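Local coordinates for protein (thiaminase I) (Bacillus subtilis, PDB 3THI), which degrades thiamin as a thiaminase I, a transferase that probably exchanges the thiazole part of the vitamin for another nucleophilic base, at residues 124-138 and 190-203. Sequence-based numbering, arbitrary orientation.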
loop_
_atom_site.group_PDB
_atom_site.type_symbol
_atom_site.label_atom_id
_atom_site.label_comp_id
_atom_site.label_asym_id
_atom_site.label_seq_id
_atom_site.Cartn_x
_atom_site.Cartn_y
_atom_site.Cartn_z
ATOM N N ILE A 124 14.127 4.998 11.951
ATOM C CA ILE A 124 14.306 3.716 12.642
ATOM C C ILE A 124 15.460 3.664 13.651
ATOM O O ILE A 124 15.384 2.935 14.640
ATOM C CB ILE A 124 14.404 2.519 11.644
ATOM C CG1 ILE A 124 15.596 2.697 10.699
ATOM C CG2 ILE A 124 13.092 2.374 10.864
ATOM C CD1 ILE A 124 15.927 1.471 9.880
ATOM N N TYR A 125 16.509 4.448 13.410
ATOM C CA TYR A 125 17.650 4.496 14.318
ATOM C C TYR A 125 17.276 5.250 15.587
ATOM O O TYR A 125 17.737 4.914 16.675
ATOM C CB TYR A 125 18.868 5.106 13.626
ATOM C CG TYR A 125 19.360 4.250 12.473
ATOM C CD1 TYR A 125 20.139 3.113 12.709
ATOM C CD2 TYR A 125 18.998 4.541 11.152
ATOM C CE1 TYR A 125 20.540 2.280 11.662
ATOM C CE2 TYR A 125 19.399 3.711 10.095
ATOM C CZ TYR A 125 20.169 2.579 10.363
ATOM O OH TYR A 125 20.559 1.736 9.341
ATOM N N GLU A 126 16.423 6.255 15.452
ATOM C CA GLU A 126 15.949 7.004 16.614
ATOM C C GLU A 126 14.969 6.098 17.367
ATOM O O GLU A 126 14.866 6.162 18.595
ATOM C CB GLU A 126 15.241 8.290 16.185
ATOM C CG GLU A 126 16.166 9.421 15.750
ATOM C CD GLU A 126 15.402 10.608 15.182
ATOM O OE1 GLU A 126 14.175 10.483 14.993
ATOM O OE2 GLU A 126 16.020 11.664 14.911
ATOM N N LEU A 127 14.275 5.233 16.621
ATOM C CA LEU A 127 13.324 4.290 17.205
ATOM C C LEU A 127 14.102 3.277 18.044
ATOM O O LEU A 127 13.689 2.927 19.143
ATOM C CB LEU A 127 12.559 3.546 16.102
ATOM C CG LEU A 127 11.090 3.141 16.289
ATOM C CD1 LEU A 127 10.803 1.904 15.435
ATOM C CD2 LEU A 127 10.743 2.883 17.746
ATOM N N TYR A 128 15.228 2.809 17.509
ATOM C CA TYR A 128 16.067 1.845 18.210
ATOM C C TYR A 128 16.606 2.387 19.536
ATOM O O TYR A 128 16.705 1.645 20.518
ATOM C CB TYR A 128 17.235 1.389 17.332
ATOM C CG TYR A 128 18.121 0.385 18.030
ATOM C CD1 TYR A 128 17.750 -0.956 18.119
ATOM C CD2 TYR A 128 19.299 0.783 18.648
ATOM C CE1 TYR A 128 18.528 -1.875 18.812
ATOM C CE2 TYR A 128 20.086 -0.128 19.349
ATOM C CZ TYR A 128 19.694 -1.455 19.430
ATOM O OH TYR A 128 20.451 -2.352 20.155
ATOM N N LYS A 129 16.979 3.664 19.562
ATOM C CA LYS A 129 17.495 4.276 20.785
ATOM C C LYS A 129 16.431 4.323 21.884
ATOM O O LYS A 129 16.760 4.423 23.060
ATOM C CB LYS A 129 18.015 5.691 20.499
ATOM C CG LYS A 129 19.306 5.695 19.688
ATOM C CD LYS A 129 19.890 7.090 19.511
ATOM C CE LYS A 129 21.093 7.049 18.573
ATOM N NZ LYS A 129 21.607 8.410 18.241
ATOM N N LYS A 130 15.164 4.225 21.485
ATOM C CA LYS A 130 14.032 4.270 22.405
ATOM C C LYS A 130 13.540 2.907 22.848
ATOM O O LYS A 130 13.314 2.682 24.031
ATOM C CB LYS A 130 12.874 5.048 21.780
ATOM C CG LYS A 130 13.190 6.512 21.554
ATOM C CD LYS A 130 13.544 7.223 22.854
ATOM C CE LYS A 130 14.004 8.648 22.575
ATOM N NZ LYS A 130 14.158 9.436 23.834
ATOM N N ILE A 131 13.341 2.002 21.898
ATOM C CA ILE A 131 12.860 0.670 22.237
ATOM C C ILE A 131 13.944 -0.408 22.308
ATOM O O ILE A 131 13.758 -1.431 22.974
ATOM C CB ILE A 131 11.715 0.221 21.316
ATOM C CG1 ILE A 131 12.199 0.097 19.883
ATOM C CG2 ILE A 131 10.550 1.209 21.419
ATOM C CD1 ILE A 131 11.181 -0.520 18.968
ATOM N N GLY A 132 15.065 -0.196 21.622
ATOM C CA GLY A 132 16.139 -1.175 21.652
ATOM C C GLY A 132 15.858 -2.503 20.980
ATOM O O GLY A 132 14.936 -2.627 20.185
ATOM N N THR A 133 16.670 -3.500 21.297
ATOM C CA THR A 133 16.535 -4.833 20.729
ATOM C C THR A 133 15.457 -5.644 21.425
ATOM O O THR A 133 15.276 -5.533 22.638
ATOM C CB THR A 133 17.862 -5.611 20.876
ATOM O OG1 THR A 133 18.896 -4.951 20.146
ATOM C CG2 THR A 133 17.724 -7.021 20.362
ATOM N N SER A 134 14.727 -6.438 20.651
ATOM C CA SER A 134 13.719 -7.310 21.233
ATOM C C SER A 134 14.518 -8.298 22.081
ATOM O O SER A 134 15.659 -8.626 21.751
ATOM C CB SER A 134 12.978 -8.071 20.134
ATOM O OG SER A 134 12.313 -9.203 20.664
ATOM N N HIS A 135 13.942 -8.754 23.181
ATOM C CA HIS A 135 14.631 -9.711 24.028
ATOM C C HIS A 135 13.770 -10.946 24.185
ATOM O O HIS A 135 13.908 -11.691 25.153
ATOM C CB HIS A 135 14.934 -9.090 25.389
ATOM C CG HIS A 135 15.970 -8.015 25.335
ATOM N ND1 HIS A 135 15.715 -6.716 25.719
ATOM C CD2 HIS A 135 17.262 -8.040 24.922
ATOM C CE1 HIS A 135 16.803 -5.987 25.543
ATOM N NE2 HIS A 135 17.756 -6.765 25.061
ATOM N N SER A 136 12.871 -11.155 23.227
ATOM C CA SER A 136 11.982 -12.307 23.261
ATOM C C SER A 136 11.500 -12.660 21.872
ATOM O O SER A 136 11.214 -11.780 21.065
ATOM C CB SER A 136 10.775 -12.030 24.150
ATOM O OG SER A 136 10.009 -13.216 24.285
ATOM N N GLU A 137 11.390 -13.952 21.606
ATOM C CA GLU A 137 10.938 -14.424 20.306
ATOM C C GLU A 137 9.464 -14.797 20.306
ATOM O O GLU A 137 8.928 -15.215 19.291
ATOM C CB GLU A 137 11.778 -15.623 19.872
ATOM C CG GLU A 137 13.114 -15.236 19.276
ATOM C CD GLU A 137 12.968 -14.490 17.968
ATOM O OE1 GLU A 137 12.751 -15.149 16.941
ATOM O OE2 GLU A 137 13.073 -13.249 17.959
ATOM N N GLN A 138 8.812 -14.619 21.450
ATOM C CA GLN A 138 7.406 -14.956 21.610
ATOM C C GLN A 138 6.508 -14.148 20.678
ATOM O O GLN A 138 6.802 -12.996 20.360
ATOM C CB GLN A 138 6.988 -14.731 23.058
ATOM C CG GLN A 138 7.075 -13.290 23.515
ATOM C CD GLN A 138 6.854 -13.144 25.004
ATOM O OE1 GLN A 138 5.717 -13.094 25.481
ATOM N NE2 GLN A 138 7.940 -13.072 25.748
ATOM N N ARG A 190 21.524 -3.191 6.899
ATOM C CA ARG A 190 21.650 -2.840 8.312
ATOM C C ARG A 190 20.339 -2.253 8.815
ATOM O O ARG A 190 19.960 -2.447 9.968
ATOM C CB ARG A 190 22.801 -1.859 8.539
ATOM C CG ARG A 190 24.156 -2.545 8.668
ATOM C CD ARG A 190 25.266 -1.555 9.005
ATOM N NE ARG A 190 25.742 -0.803 7.842
ATOM C CZ ARG A 190 25.957 0.512 7.832
ATOM N NH1 ARG A 190 25.729 1.242 8.919
ATOM N NH2 ARG A 190 26.453 1.094 6.750
ATOM N N GLY A 191 19.663 -1.526 7.933
ATOM C CA GLY A 191 18.386 -0.938 8.274
ATOM C C GLY A 191 17.346 -2.021 8.494
ATOM O O GLY A 191 16.655 -2.021 9.512
ATOM N N LEU A 192 17.271 -2.981 7.572
ATOM C CA LEU A 192 16.292 -4.062 7.683
ATOM C C LEU A 192 16.576 -4.963 8.886
ATOM O O LEU A 192 15.651 -5.432 9.544
ATOM C CB LEU A 192 16.224 -4.871 6.382
ATOM C CG LEU A 192 15.840 -4.124 5.097
ATOM C CD1 LEU A 192 15.873 -5.067 3.913
ATOM C CD2 LEU A 192 14.456 -3.498 5.236
ATOM N N ARG A 193 17.855 -5.189 9.174
ATOM C CA ARG A 193 18.250 -6.003 10.318
ATOM C C ARG A 193 17.874 -5.297 11.595
ATOM O O ARG A 193 17.423 -5.932 12.539
ATOM C CB ARG A 193 19.756 -6.250 10.341
ATOM C CG ARG A 193 20.207 -7.245 9.324
ATOM C CD ARG A 193 21.677 -7.536 9.449
ATOM N NE ARG A 193 21.885 -8.907 9.035
ATOM C CZ ARG A 193 22.291 -9.874 9.846
ATOM N NH1 ARG A 193 22.554 -9.607 11.117
ATOM N NH2 ARG A 193 22.372 -11.118 9.397
ATOM N N LEU A 194 18.076 -3.980 11.630
ATOM C CA LEU A 194 17.752 -3.195 12.813
ATOM C C LEU A 194 16.269 -3.382 13.161
ATOM O O LEU A 194 15.914 -3.542 14.331
ATOM C CB LEU A 194 18.053 -1.717 12.575
ATOM C CG LEU A 194 17.952 -0.877 13.844
ATOM C CD1 LEU A 194 18.969 -1.373 14.855
ATOM C CD2 LEU A 194 18.156 0.580 13.533
ATOM N N LEU A 195 15.423 -3.397 12.129
ATOM C CA LEU A 195 13.987 -3.583 12.287
ATOM C C LEU A 195 13.685 -4.964 12.848
ATOM O O LEU A 195 12.844 -5.106 13.729
ATOM C CB LEU A 195 13.286 -3.429 10.946
ATOM C CG LEU A 195 13.163 -2.032 10.369
ATOM C CD1 LEU A 195 12.726 -2.131 8.930
ATOM C CD2 LEU A 195 12.182 -1.214 11.202
ATOM N N ILE A 196 14.341 -5.976 12.290
ATOM C CA ILE A 196 14.177 -7.356 12.730
ATOM C C ILE A 196 14.668 -7.469 14.172
ATOM O O ILE A 196 14.049 -8.125 15.012
ATOM C CB ILE A 196 14.967 -8.309 11.811
ATOM C CG1 ILE A 196 14.294 -8.369 10.434
ATOM C CG2 ILE A 196 15.098 -9.685 12.442
ATOM C CD1 ILE A 196 15.156 -8.979 9.335
ATOM N N ASN A 197 15.769 -6.785 14.452
ATOM C CA ASN A 197 16.342 -6.782 15.787
ATOM C C ASN A 197 15.359 -6.196 16.814
ATOM O O ASN A 197 15.268 -6.673 17.956
ATOM C CB ASN A 197 17.643 -5.975 15.793
ATOM C CG ASN A 197 18.398 -6.121 17.090
ATOM O OD1 ASN A 197 18.780 -7.230 17.478
ATOM N ND2 ASN A 197 18.593 -5.015 17.781
ATOM N N MET A 198 14.632 -5.161 16.405
ATOM C CA MET A 198 13.661 -4.516 17.289
ATOM C C MET A 198 12.369 -5.318 17.479
ATOM O O MET A 198 11.791 -5.342 18.569
ATOM C CB MET A 198 13.324 -3.108 16.778
ATOM C CG MET A 198 14.509 -2.136 16.824
ATOM S SD MET A 198 14.017 -0.427 16.529
ATOM C CE MET A 198 14.257 -0.283 14.697
ATOM N N ALA A 199 11.947 -5.993 16.413
ATOM C CA ALA A 199 10.716 -6.777 16.406
ATOM C C ALA A 199 10.862 -8.221 16.866
ATOM O O ALA A 199 9.938 -8.789 17.457
ATOM C CB ALA A 199 10.102 -6.743 15.010
ATOM N N GLY A 200 12.030 -8.800 16.613
ATOM C CA GLY A 200 12.253 -10.193 16.947
ATOM C C GLY A 200 12.141 -10.939 15.630
ATOM O O GLY A 200 11.325 -10.583 14.779
ATOM N N GLU A 201 12.960 -11.965 15.448
ATOM C CA GLU A 201 12.963 -12.723 14.201
ATOM C C GLU A 201 11.635 -13.402 13.897
ATOM O O GLU A 201 11.038 -13.160 12.854
ATOM C CB GLU A 201 14.095 -13.757 14.207
ATOM C CG GLU A 201 14.271 -14.506 12.886
ATOM C CD GLU A 201 15.476 -15.432 12.889
ATOM O OE1 GLU A 201 16.269 -15.389 13.854
ATOM O OE2 GLU A 201 15.636 -16.213 11.925
ATOM N N LYS A 202 11.193 -14.270 14.802
ATOM C CA LYS A 202 9.945 -14.990 14.615
ATOM C C LYS A 202 8.747 -14.059 14.571
ATOM O O LYS A 202 7.879 -14.222 13.721
ATOM C CB LYS A 202 9.752 -16.068 15.688
ATOM C CG LYS A 202 10.597 -17.311 15.472
ATOM C CD LYS A 202 10.372 -18.320 16.592
ATOM C CE LYS A 202 10.773 -19.726 16.165
ATOM N NZ LYS A 202 9.846 -20.271 15.121
ATOM N N PRO A 203 8.665 -13.089 15.505
ATOM C CA PRO A 203 7.514 -12.189 15.452
ATOM C C PRO A 203 7.445 -11.428 14.127
ATOM O O PRO A 203 6.369 -11.312 13.549
ATOM C CB PRO A 203 7.755 -11.267 16.642
ATOM C CG PRO A 203 8.417 -12.181 17.625
ATOM C CD PRO A 203 9.416 -12.896 16.760
HETATM O O HOH W 1 12.547 -3.543 20.736
HETATM O O HOH W 2 9.798 -8.766 19.931
#
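Met-198 and Ile-124 pack as reciprocal knobs into holes between helices 124-131 and 190-199, whose axes run 27° apart. Met-198 bends at its thioether (chi3 -93°), bringing SD to 3.5 Å from Tyr-128 CA and CE to 3.4 Å from Ile-124 O, with Leu-127 and Ile-131 closing the hole. Ile-124 drops CD1 onto the Gly-191 backbone and sets CG2 against Leu-195 CD2. Leu-194 forks between two tyrosines: CD1 makes a CH-pi contact over one face of Tyr-128, 4.0 Å from the ring centroid, while CD2 touches Tyr-125 CD1. The Met-198 sulfur lies at the Tyr-128 edge, a Met-aromatic contact.

Where the chain leaves helix 124-131 at Gly-132, polar bonds take over. Asn-197 ND2 comes to 2.4 Å from Thr-133 OG1, a hydrogen bond of doubtful length; OG1 also pairs with Tyr-128 OH. Ser-134 N reaches Asn-197 O at 2.8 Å, nearly straight. A water sits within hydrogen-bonding distance of Gly-132 O and Met-198 O. Folded at chi2 (-66°), Glu-137 meets the first amides of helix 201-205: OE1 takes Lys-202 N at 2.8 Å on its syn side, and OE2 a weak bond from Glu-201 N. With an alanine here both amides would probably lose the acceptor tying the helix start to this loop. Within the periplasmic-binding-protein-like fold, strand 147-149 packs against Ile-131, Leu-195 and Met-198, and strand 227-231 against Leu-127 and Leu-195.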